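Local coordinates for protein alpha-galactosidase (Lactobacillus brevis, PDB 3MI6) that probably hydrolyses terminal, non-reducing alpha-D-galactose residues from alpha-galactosides such as galacto-oligosaccharides, galactomannans and galactolipids, as a member of glycoside hydrolase family 36, at residues D550-E555 with R586-K591; L590-A595 with F727-F732. One frame throughout, in Å; residues are numbered along the deposited sequence.

Contact 1: D550-E555 with R586-K591; sequences DTDAAE and RITSLK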
# COMPACT_ATOMS: atom_id res chain seq x y z
N ASP D 550 18.93 10.11 -24.91
CA ASP D 550 19.33 8.82 -24.39
C ASP D 550 18.94 7.74 -25.40
O ASP D 550 17.75 7.49 -25.62
CB ASP D 550 18.66 8.55 -23.04
CG ASP D 550 19.20 7.32 -22.35
OD1 ASP D 550 19.76 6.43 -23.04
OD2 ASP D 550 19.09 7.24 -21.11
N THR D 551 19.95 7.13 -26.02
CA THR D 551 19.75 6.07 -27.01
C THR D 551 20.23 4.70 -26.50
O THR D 551 20.45 3.77 -27.30
CB THR D 551 20.50 6.38 -28.33
OG1 THR D 551 21.91 6.44 -28.08
CG2 THR D 551 20.04 7.69 -28.89
N ASP D 552 20.41 4.58 -25.18
CA ASP D 552 20.64 3.28 -24.58
C ASP D 552 19.38 2.39 -24.66
O ASP D 552 18.27 2.86 -24.39
CB ASP D 552 21.05 3.40 -23.12
CG ASP D 552 21.18 2.04 -22.45
OD1 ASP D 552 22.16 1.32 -22.76
OD2 ASP D 552 20.31 1.67 -21.64
N ALA D 553 19.56 1.11 -24.99
CA ALA D 553 18.44 0.17 -25.09
C ALA D 553 17.59 0.07 -23.81
O ALA D 553 16.37 0.23 -23.84
CB ALA D 553 18.92 -1.21 -25.52
N ALA D 554 18.24 -0.20 -22.68
CA ALA D 554 17.54 -0.32 -21.42
C ALA D 554 16.78 0.94 -21.03
O ALA D 554 15.64 0.87 -20.64
CB ALA D 554 18.51 -0.72 -20.32
N GLU D 555 17.41 2.10 -21.14
CA GLU D 555 16.76 3.35 -20.78
C GLU D 555 15.58 3.67 -21.71
O GLU D 555 14.55 4.20 -21.27
CB GLU D 555 17.76 4.51 -20.82
CG GLU D 555 18.95 4.34 -19.89
CD GLU D 555 18.57 4.30 -18.42
OE1 GLU D 555 17.55 4.92 -18.02
OE2 GLU D 555 19.31 3.66 -17.64
N ARG D 586 26.29 1.97 -20.22
CA ARG D 586 25.76 0.61 -20.33
C ARG D 586 26.23 -0.05 -21.63
O ARG D 586 26.47 0.62 -22.63
CB ARG D 586 24.23 0.63 -20.23
CG ARG D 586 23.56 -0.67 -20.60
CD ARG D 586 22.21 -0.82 -19.94
NE ARG D 586 22.25 -0.40 -18.54
CZ ARG D 586 21.58 0.64 -18.03
NH1 ARG D 586 20.79 1.40 -18.80
NH2 ARG D 586 21.70 0.93 -16.74
N ILE D 587 26.41 -1.37 -21.60
CA ILE D 587 26.75 -2.13 -22.79
C ILE D 587 25.58 -3.05 -23.02
O ILE D 587 25.02 -3.58 -22.08
CB ILE D 587 28.01 -3.02 -22.60
CG1 ILE D 587 29.25 -2.19 -22.28
CG2 ILE D 587 28.25 -3.89 -23.84
CD1 ILE D 587 30.51 -3.04 -22.05
N THR D 588 25.23 -3.25 -24.29
CA THR D 588 24.02 -3.97 -24.65
C THR D 588 24.23 -4.72 -25.95
O THR D 588 24.98 -4.28 -26.80
CB THR D 588 22.89 -2.95 -24.84
OG1 THR D 588 22.28 -2.68 -23.56
CG2 THR D 588 21.86 -3.49 -25.78
N SER D 589 23.58 -5.86 -26.14
CA SER D 589 23.76 -6.56 -27.41
C SER D 589 23.28 -5.71 -28.59
O SER D 589 22.41 -4.85 -28.43
CB SER D 589 23.00 -7.88 -27.42
OG SER D 589 21.61 -7.64 -27.31
N LEU D 590 23.82 -5.94 -29.77
CA LEU D 590 23.29 -5.24 -30.94
C LEU D 590 21.85 -5.69 -31.23
O LEU D 590 21.04 -4.92 -31.75
CB LEU D 590 24.20 -5.45 -32.14
CG LEU D 590 23.79 -4.91 -33.50
CD1 LEU D 590 23.52 -3.42 -33.45
CD2 LEU D 590 24.91 -5.23 -34.46
N LYS D 591 21.53 -6.93 -30.89
CA LYS D 591 20.18 -7.47 -31.08
C LYS D 591 19.14 -6.71 -30.25
O LYS D 591 18.05 -6.42 -30.73
CB LYS D 591 20.15 -8.96 -30.73
CG LYS D 591 18.77 -9.61 -30.79
CD LYS D 591 18.74 -10.93 -30.01
CE LYS D 591 17.38 -11.62 -30.19
NZ LYS D 591 17.17 -12.84 -29.32

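Contact 2: L590-A595 with F727-F732; sequences LKTRGA and FYTQLF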
# COMPACT_ATOMS: atom_id res chain seq x y z
N LEU D 590 23.82 -5.94 -29.77
CA LEU D 590 23.29 -5.24 -30.94
C LEU D 590 21.85 -5.69 -31.23
O LEU D 590 21.04 -4.92 -31.75
CB LEU D 590 24.20 -5.45 -32.14
CG LEU D 590 23.79 -4.91 -33.50
CD1 LEU D 590 23.52 -3.42 -33.45
CD2 LEU D 590 24.91 -5.23 -34.46
N LYS D 591 21.53 -6.93 -30.89
CA LYS D 591 20.18 -7.47 -31.08
C LYS D 591 19.14 -6.71 -30.25
O LYS D 591 18.05 -6.42 -30.73
CB LYS D 591 20.15 -8.96 -30.73
CG LYS D 591 18.77 -9.61 -30.79
CD LYS D 591 18.74 -10.93 -30.01
CE LYS D 591 17.38 -11.62 -30.19
NZ LYS D 591 17.17 -12.84 -29.32
N THR D 592 19.48 -6.36 -29.03
CA THR D 592 18.53 -5.67 -28.18
C THR D 592 18.34 -4.20 -28.59
O THR D 592 17.21 -3.74 -28.74
CB THR D 592 18.92 -5.78 -26.70
OG1 THR D 592 18.96 -7.17 -26.32
CG2 THR D 592 17.91 -5.04 -25.82
N ARG D 593 19.45 -3.47 -28.77
CA ARG D 593 19.40 -2.10 -29.29
C ARG D 593 18.53 -2.02 -30.54
O ARG D 593 17.70 -1.12 -30.68
CB ARG D 593 20.80 -1.53 -29.59
CG ARG D 593 21.78 -1.71 -28.46
CD ARG D 593 22.99 -0.82 -28.56
NE ARG D 593 23.82 -1.00 -29.76
CZ ARG D 593 24.82 -1.88 -29.88
NH1 ARG D 593 25.11 -2.71 -28.90
NH2 ARG D 593 25.51 -1.93 -31.01
N GLY D 594 18.72 -2.98 -31.45
CA GLY D 594 17.89 -3.07 -32.62
C GLY D 594 16.43 -3.26 -32.27
O GLY D 594 15.57 -2.56 -32.83
N ALA D 595 16.15 -4.17 -31.33
CA ALA D 595 14.79 -4.62 -31.02
C ALA D 595 13.93 -3.63 -30.24
O ALA D 595 12.72 -3.65 -30.35
CB ALA D 595 14.83 -5.98 -30.31
N PHE D 727 19.84 -7.52 -20.24
CA PHE D 727 19.22 -6.78 -21.34
C PHE D 727 18.91 -7.69 -22.53
O PHE D 727 19.43 -7.52 -23.64
CB PHE D 727 20.13 -5.60 -21.75
CG PHE D 727 20.90 -5.01 -20.60
CD1 PHE D 727 20.25 -4.43 -19.53
CD2 PHE D 727 22.29 -5.06 -20.58
CE1 PHE D 727 20.95 -3.92 -18.46
CE2 PHE D 727 22.99 -4.53 -19.52
CZ PHE D 727 22.32 -3.96 -18.46
N TYR D 728 18.05 -8.68 -22.27
CA TYR D 728 17.80 -9.75 -23.23
C TYR D 728 16.47 -9.52 -23.90
O TYR D 728 15.53 -9.02 -23.27
CB TYR D 728 17.75 -11.11 -22.52
CG TYR D 728 17.98 -12.29 -23.45
CD1 TYR D 728 19.27 -12.77 -23.69
CD2 TYR D 728 16.92 -12.92 -24.08
CE1 TYR D 728 19.50 -13.85 -24.54
CE2 TYR D 728 17.14 -14.00 -24.93
CZ TYR D 728 18.43 -14.46 -25.15
OH TYR D 728 18.65 -15.53 -25.99
N THR D 729 16.40 -9.88 -25.17
CA THR D 729 15.18 -9.70 -25.93
C THR D 729 14.68 -10.99 -26.55
O THR D 729 15.44 -11.74 -27.15
CB THR D 729 15.39 -8.72 -27.07
OG1 THR D 729 15.98 -7.52 -26.56
CG2 THR D 729 14.05 -8.43 -27.73
N GLN D 730 13.39 -11.23 -26.38
CA GLN D 730 12.70 -12.29 -27.08
C GLN D 730 11.63 -11.67 -27.99
O GLN D 730 10.73 -10.98 -27.53
CB GLN D 730 12.09 -13.24 -26.05
CG GLN D 730 13.13 -13.97 -25.23
CD GLN D 730 12.68 -14.26 -23.81
OE1 GLN D 730 12.12 -13.40 -23.12
NE2 GLN D 730 12.97 -15.45 -23.34
N LEU D 731 11.77 -11.93 -29.28
CA LEU D 731 10.89 -11.42 -30.31
C LEU D 731 9.96 -12.53 -30.78
O LEU D 731 10.35 -13.69 -30.85
CB LEU D 731 11.73 -10.97 -31.49
CG LEU D 731 11.52 -9.60 -32.14
CD1 LEU D 731 11.54 -8.47 -31.12
CD2 LEU D 731 12.61 -9.43 -33.17
N PHE D 732 8.72 -12.16 -31.11
CA PHE D 732 7.69 -13.11 -31.49
C PHE D 732 6.92 -12.61 -32.72
O PHE D 732 6.02 -11.78 -32.60
CB PHE D 732 6.71 -13.26 -30.34
CG PHE D 732 7.33 -13.79 -29.09
CD1 PHE D 732 7.57 -15.15 -28.94
CD2 PHE D 732 7.65 -12.95 -28.04
CE1 PHE D 732 8.13 -15.64 -27.77
CE2 PHE D 732 8.21 -13.45 -26.87
CZ PHE D 732 8.45 -14.78 -26.74
O HOH W 1 14.23 -13.23 -30.27
O HOH W 2 19.51 -10.52 -26.59

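Contact 1: D550-E555 with R586-K591
The R586 guanidinium meets two carboxylates at its edge, both through NH1: D552 OD2 and E555 OE2 lie close to its plane, while the A554 methyl approaches obliquely, 3.5 Å from CB to NH1. NH1 thus donates twice, in a salt-bridge network. Its bond to E555 OE2 (2.9 Å) is almost straight at 179° and reaches the anti side of that carboxylate, whose plane is turned only 28° from the guanidinium. The bond to D552 OD2, also 2.9 Å, comes from above the carboxylate plane. R586 CG stands anti to the backbone N, which lays CG beside D552 OD1, and the bend at chi3 turns NH1 back to OD2. OD2 also accepts from E555 N at 3.0 Å, so one oxygen serves arginine and helix cap alike. Farther along, A553 CB packs on T588 CG2 at 3.7 Å. The other guanidinium nitrogens turn to the second subunit, NE to D726 and NH2 to the N673 carbonyl; E555 OE2 also bonds H674 there. With R586 cut back to an alanine, the D552 and E555 carboxylates would probably face each other without their shared cation, and D726 of the second subunit would lose its mate. D550 OD1 accepts from D552 N in an Asx turn, and D552 is the N-cap of helix 553-566, a buried helix start in the TIM-barrel domain, tied here to the subunit interface.

Contact 2: L590-A595 with F727-F732
The hydroxyl of T592 sits between two oxygens of the strand segment: OG1 donates to F727 O at 2.7 Å and accepts from T729 OG1 at 3.0 Å, a short side-chain relay from helix to strand. The donor is tilted 28° from the F727 carbonyl plane. With T592 OG1 anti to its own carbonyl carbon (chi1 -59°), the hydroxyl is directed at F727 O, and the T592 methyl CG2 lies beside T729 OG1. S589 OG, at the N-cap of the same helix, is a further partner of T592 OG1, and a water forms weak bonds to this hydroxyl and to T729 N. One turn on, the A595 methyl meets T729 CG2 at 3.6 Å, and L731 CD1 approaches the same methyl more loosely at 4.2 Å. K591 is exposed. Its extended chain reaches across to the strand, and NZ donates to T729 O (3.0 Å) nearly in line with the carbonyl. A second water takes a bond from NZ and another from L731 N, so the ammonium holds T729 O directly and L731 N through the water. The axes of 590-595 and 728-732 come within 7.8 Å and make 59°. The strand starts beside a G1 beta bulge, where F727 and Y728 both face Q670, and lies between strands 663-670 and 692-695 of the C-terminal antiparallel sheet. A595 O bonds Y669 OH of that sheet, and L731 also packs on F625 of helix 613-628, whose Q618 and V619 touch L590 of helix 590-597.

How the contacts relate
Contacts 1 and 2 have centres about 9 Å apart and meet at L590 and K591, where 586-591 runs into helix 590-597. Contact 1 ties the approach to this helix back to the start of helix 553-566 within the barrel domain; contact 2 joins its first turns to the C-terminal sheet. The F727 ring bridges them, its CZ lying 3.5 Å from R586 CD and its CD2 3.8 Å from T588 OG1. R593 NH1 likewise approaches T588 O. Contact 1 is the nearer to the predicted active site, with the E555 side chain about 10 Å from those of D549, the probable proton donor, and W200, a predicted substrate-binding residue; contact 2 lies away from it.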